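Local coordinates for ATP-dependent kinase YFH7 (Saccharomyces cerevisiae, PDB 2GA8), which acts as an ATP-dependent P-loop kinase and could be involved in assembly of the endoplasmic reticulum membrane, at residues Glu50-Phe55 with Glu224-Thr229. Numbering follows the deposited sequence.
Sequences EKYHTF and EKLSKT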
ATOM      1  N   GLU A  50       8.005 -11.715 -14.026  1.00 16.04           N
ATOM      2  CA  GLU A  50       8.454 -12.275 -15.301  1.00 18.35           C
ATOM      3  C   GLU A  50       9.668 -13.174 -15.095  1.00 17.48           C
ATOM      4  O   GLU A  50       9.756 -14.257 -15.680  1.00 17.52           O
ATOM      5  CB  GLU A  50       8.781 -11.154 -16.288  1.00 19.84           C
ATOM      6  CG  GLU A  50       7.546 -10.578 -16.956  1.00 27.45           C
ATOM      7  CD  GLU A  50       7.849  -9.354 -17.799  1.00 32.28           C
ATOM      8  OE1 GLU A  50       8.866  -9.368 -18.526  1.00 33.97           O
ATOM      9  OE2 GLU A  50       7.061  -8.382 -17.739  1.00 33.30           O
ATOM     10  N   LYS A  51      10.604 -12.725 -14.261  1.00 16.62           N
ATOM     11  CA  LYS A  51      11.793 -13.513 -13.973  1.00 16.04           C
ATOM     12  C   LYS A  51      11.379 -14.831 -13.334  1.00 15.51           C
ATOM     13  O   LYS A  51      11.935 -15.889 -13.645  1.00 15.84           O
ATOM     14  CB  LYS A  51      12.715 -12.763 -13.010  1.00 15.42           C
ATOM     15  CG  LYS A  51      13.453 -11.586 -13.616  1.00 18.88           C
ATOM     16  CD  LYS A  51      14.170 -10.799 -12.528  1.00 22.56           C
ATOM     17  CE  LYS A  51      15.097  -9.744 -13.105  1.00 26.40           C
ATOM     18  NZ  LYS A  51      16.226 -10.359 -13.861  1.00 29.62           N
ATOM     19  N   TYR A  52      10.400 -14.771 -12.437  1.00 13.11           N
ATOM     20  CA  TYR A  52       9.944 -15.981 -11.773  1.00 13.59           C
ATOM     21  C   TYR A  52       9.276 -16.938 -12.757  1.00 13.82           C
ATOM     22  O   TYR A  52       9.482 -18.148 -12.696  1.00 14.28           O
ATOM     23  CB  TYR A  52       8.964 -15.645 -10.647  1.00 13.38           C
ATOM     24  CG  TYR A  52       8.606 -16.848  -9.804  1.00 12.95           C
ATOM     25  CD1 TYR A  52       9.593 -17.559  -9.121  1.00 15.27           C
ATOM     26  CD2 TYR A  52       7.286 -17.287  -9.699  1.00 14.87           C
ATOM     27  CE1 TYR A  52       9.278 -18.678  -8.357  1.00 13.52           C
ATOM     28  CE2 TYR A  52       6.958 -18.409  -8.937  1.00 14.64           C
ATOM     29  CZ  TYR A  52       7.958 -19.096  -8.271  1.00 12.85           C
ATOM     30  OH  TYR A  52       7.642 -20.196  -7.519  1.00 14.39           O
ATOM     31  N   HIS A  53       8.473 -16.393 -13.664  1.00 14.11           N
ATOM     32  CA  HIS A  53       7.786 -17.225 -14.646  1.00 17.57           C
ATOM     33  C   HIS A  53       8.801 -17.916 -15.551  1.00 18.54           C
ATOM     34  O   HIS A  53       8.639 -19.085 -15.906  1.00 19.67           O
ATOM     35  CB  HIS A  53       6.818 -16.367 -15.464  1.00 17.68           C
ATOM     36  CG  HIS A  53       5.700 -15.787 -14.654  1.00 18.37           C
ATOM     37  ND1 HIS A  53       5.024 -14.643 -15.024  1.00 19.45           N
ATOM     38  CD2 HIS A  53       5.137 -16.194 -13.491  1.00 17.51           C
ATOM     39  CE1 HIS A  53       4.096 -14.370 -14.124  1.00 19.74           C
ATOM     40  NE2 HIS A  53       4.144 -15.296 -13.182  1.00 18.90           N
ATOM     41  N   THR A  54       9.854 -17.193 -15.912  1.00 19.63           N
ATOM     42  CA  THR A  54      10.902 -17.746 -16.758  1.00 19.82           C
ATOM     43  C   THR A  54      11.585 -18.884 -16.005  1.00 20.53           C
ATOM     44  O   THR A  54      11.942 -19.913 -16.585  1.00 18.42           O
ATOM     45  CB  THR A  54      11.946 -16.664 -17.116  1.00 21.36           C
ATOM     46  OG1 THR A  54      11.313 -15.619 -17.869  1.00 20.74           O
ATOM     47  CG2 THR A  54      13.084 -17.264 -17.935  1.00 23.01           C
ATOM     48  N   PHE A  55      11.768 -18.692 -14.704  1.00 20.00           N
ATOM     49  CA  PHE A  55      12.389 -19.705 -13.862  1.00 19.35           C
ATOM     50  C   PHE A  55      11.538 -20.978 -13.861  1.00 19.90           C
ATOM     51  O   PHE A  55      12.056 -22.086 -14.021  1.00 19.81           O
ATOM     52  CB  PHE A  55      12.528 -19.174 -12.433  1.00 17.31           C
ATOM     53  CG  PHE A  55      12.909 -20.222 -11.427  1.00 15.44           C
ATOM     54  CD1 PHE A  55      14.219 -20.679 -11.333  1.00 16.88           C
ATOM     55  CD2 PHE A  55      11.946 -20.766 -10.578  1.00 15.22           C
ATOM     56  CE1 PHE A  55      14.572 -21.663 -10.405  1.00 16.67           C
ATOM     57  CE2 PHE A  55      12.287 -21.748  -9.651  1.00 17.11           C
ATOM     58  CZ  PHE A  55      13.601 -22.196  -9.564  1.00 17.58           C
ATOM     59  N   GLU A 224      14.437 -20.899  -6.308  1.00 15.16           N
ATOM     60  CA  GLU A 224      14.341 -22.284  -5.854  1.00 16.92           C
ATOM     61  C   GLU A 224      13.927 -22.279  -4.380  1.00 15.96           C
ATOM     62  O   GLU A 224      13.017 -23.002  -3.966  1.00 14.86           O
ATOM     63  CB  GLU A 224      15.700 -22.979  -5.998  1.00 19.85           C
ATOM     64  CG  GLU A 224      15.716 -24.435  -5.570  1.00 27.91           C
ATOM     65  CD  GLU A 224      15.182 -25.361  -6.643  1.00 31.97           C
ATOM     66  OE1 GLU A 224      15.678 -25.278  -7.785  1.00 34.97           O
ATOM     67  OE2 GLU A 224      14.277 -26.172  -6.346  1.00 36.21           O
ATOM     68  N   LYS A 225      14.598 -21.445  -3.592  1.00 15.12           N
ATOM     69  CA  LYS A 225      14.306 -21.344  -2.165  1.00 13.81           C
ATOM     70  C   LYS A 225      12.875 -20.894  -1.887  1.00 13.50           C
ATOM     71  O   LYS A 225      12.181 -21.477  -1.057  1.00 13.12           O
ATOM     72  CB  LYS A 225      15.270 -20.360  -1.506  1.00 15.30           C
ATOM     73  CG  LYS A 225      16.727 -20.753  -1.601  1.00 19.40           C
ATOM     74  CD  LYS A 225      17.590 -19.667  -0.999  1.00 19.30           C
ATOM     75  CE  LYS A 225      19.060 -19.931  -1.211  1.00 20.92           C
ATOM     76  NZ  LYS A 225      19.871 -18.793  -0.703  1.00 21.91           N
ATOM     77  N   LEU A 226      12.429 -19.850  -2.573  1.00 13.40           N
ATOM     78  CA  LEU A 226      11.078 -19.366  -2.341  1.00 15.00           C
ATOM     79  C   LEU A 226      10.025 -20.385  -2.781  1.00 14.41           C
ATOM     80  O   LEU A 226       9.002 -20.557  -2.115  1.00 12.17           O
ATOM     81  CB  LEU A 226      10.863 -18.023  -3.055  1.00 18.65           C
ATOM     82  CG  LEU A 226      10.727 -17.958  -4.574  1.00 23.04           C
ATOM     83  CD1 LEU A 226       9.309 -18.352  -4.984  1.00 23.07           C
ATOM     84  CD2 LEU A 226      11.024 -16.534  -5.039  1.00 24.01           C
ATOM     85  N   SER A 227      10.292 -21.069  -3.890  1.00 14.39           N
ATOM     86  CA  SER A 227       9.366 -22.059  -4.431  1.00 15.12           C
ATOM     87  C   SER A 227       9.095 -23.214  -3.480  1.00 15.08           C
ATOM     88  O   SER A 227       8.005 -23.776  -3.480  1.00 14.94           O
ATOM     89  CB  SER A 227       9.895 -22.618  -5.758  1.00 14.33           C
ATOM     90  OG  SER A 227       9.914 -21.623  -6.763  1.00 15.14           O
ATOM     91  N   LYS A 228      10.086 -23.554  -2.664  1.00 16.04           N
ATOM     92  CA  LYS A 228       9.954 -24.657  -1.720  1.00 17.91           C
ATOM     93  C   LYS A 228       9.480 -24.220  -0.338  1.00 18.01           C
ATOM     94  O   LYS A 228       9.356 -25.047   0.559  1.00 20.50           O
ATOM     95  CB  LYS A 228      11.298 -25.378  -1.565  1.00 21.54           C
ATOM     96  CG  LYS A 228      11.849 -26.004  -2.839  1.00 23.47           C
ATOM     97  CD  LYS A 228      10.928 -27.091  -3.363  1.00 26.63           C
ATOM     98  CE  LYS A 228      11.553 -27.832  -4.536  1.00 27.81           C
ATOM     99  NZ  LYS A 228      10.593 -28.794  -5.141  1.00 26.73           N
ATOM    100  N   THR A 229       9.198 -22.932  -0.162  1.00 16.92           N
ATOM    101  CA  THR A 229       8.801 -22.441   1.152  1.00 16.46           C
ATOM    102  C   THR A 229       7.477 -21.686   1.271  1.00 16.21           C
ATOM    103  O   THR A 229       7.275 -20.939   2.233  1.00 16.35           O
ATOM    104  CB  THR A 229       9.924 -21.570   1.750  1.00 16.56           C
ATOM    105  OG1 THR A 229      10.270 -20.532   0.825  1.00 14.50           O
ATOM    106  CG2 THR A 229      11.160 -22.423   2.031  1.00 18.10           C
TER
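Y52 and S227 carry the one hydrogen bond between residues 50-55 of helix 47-58 and residues 224-229: Y52 OH donates to S227 OG over 2.8 Å. The acceptor lies at the edge of the phenol, in its plane, and S227 CB is 3.7 Å from Y52 OH. Y52 reaches this point because its CG is anti to the backbone N (chi1 -172°), which carries the ring across to the second helix. L226 closes the tight part: its CD1 comes 3.4 Å from Y52 CE1, approaching the ring obliquely. I63 and I155 also touch Y52, in keeping with its burial.

Packing is slacker one turn along, toward the partly exposed side formed by F55 and E224. The end of the F55 ring meets backbone there, with CZ 3.6 Å from E224 N, an amide that bonds to S221 OG. F55 CE2 is 3.7 Å from S227 OG, while the E224 carboxylate merely skirts the ring, OE1 lying 4.1 Å from F55 CZ. Beyond the contact, F55 stacks on H59, just past the end of helix 47-58.

With CA atoms still 9.5 Å apart at Y52 and S227, side chains bridge the two helices. S227 OG also bonds to F223 O, one turn back; receiving from the phenol while bound to that carbonyl, the buried hydroxyl has polar partners on both counts, which implies a directional link beside the apolar touch of Y52 on L226.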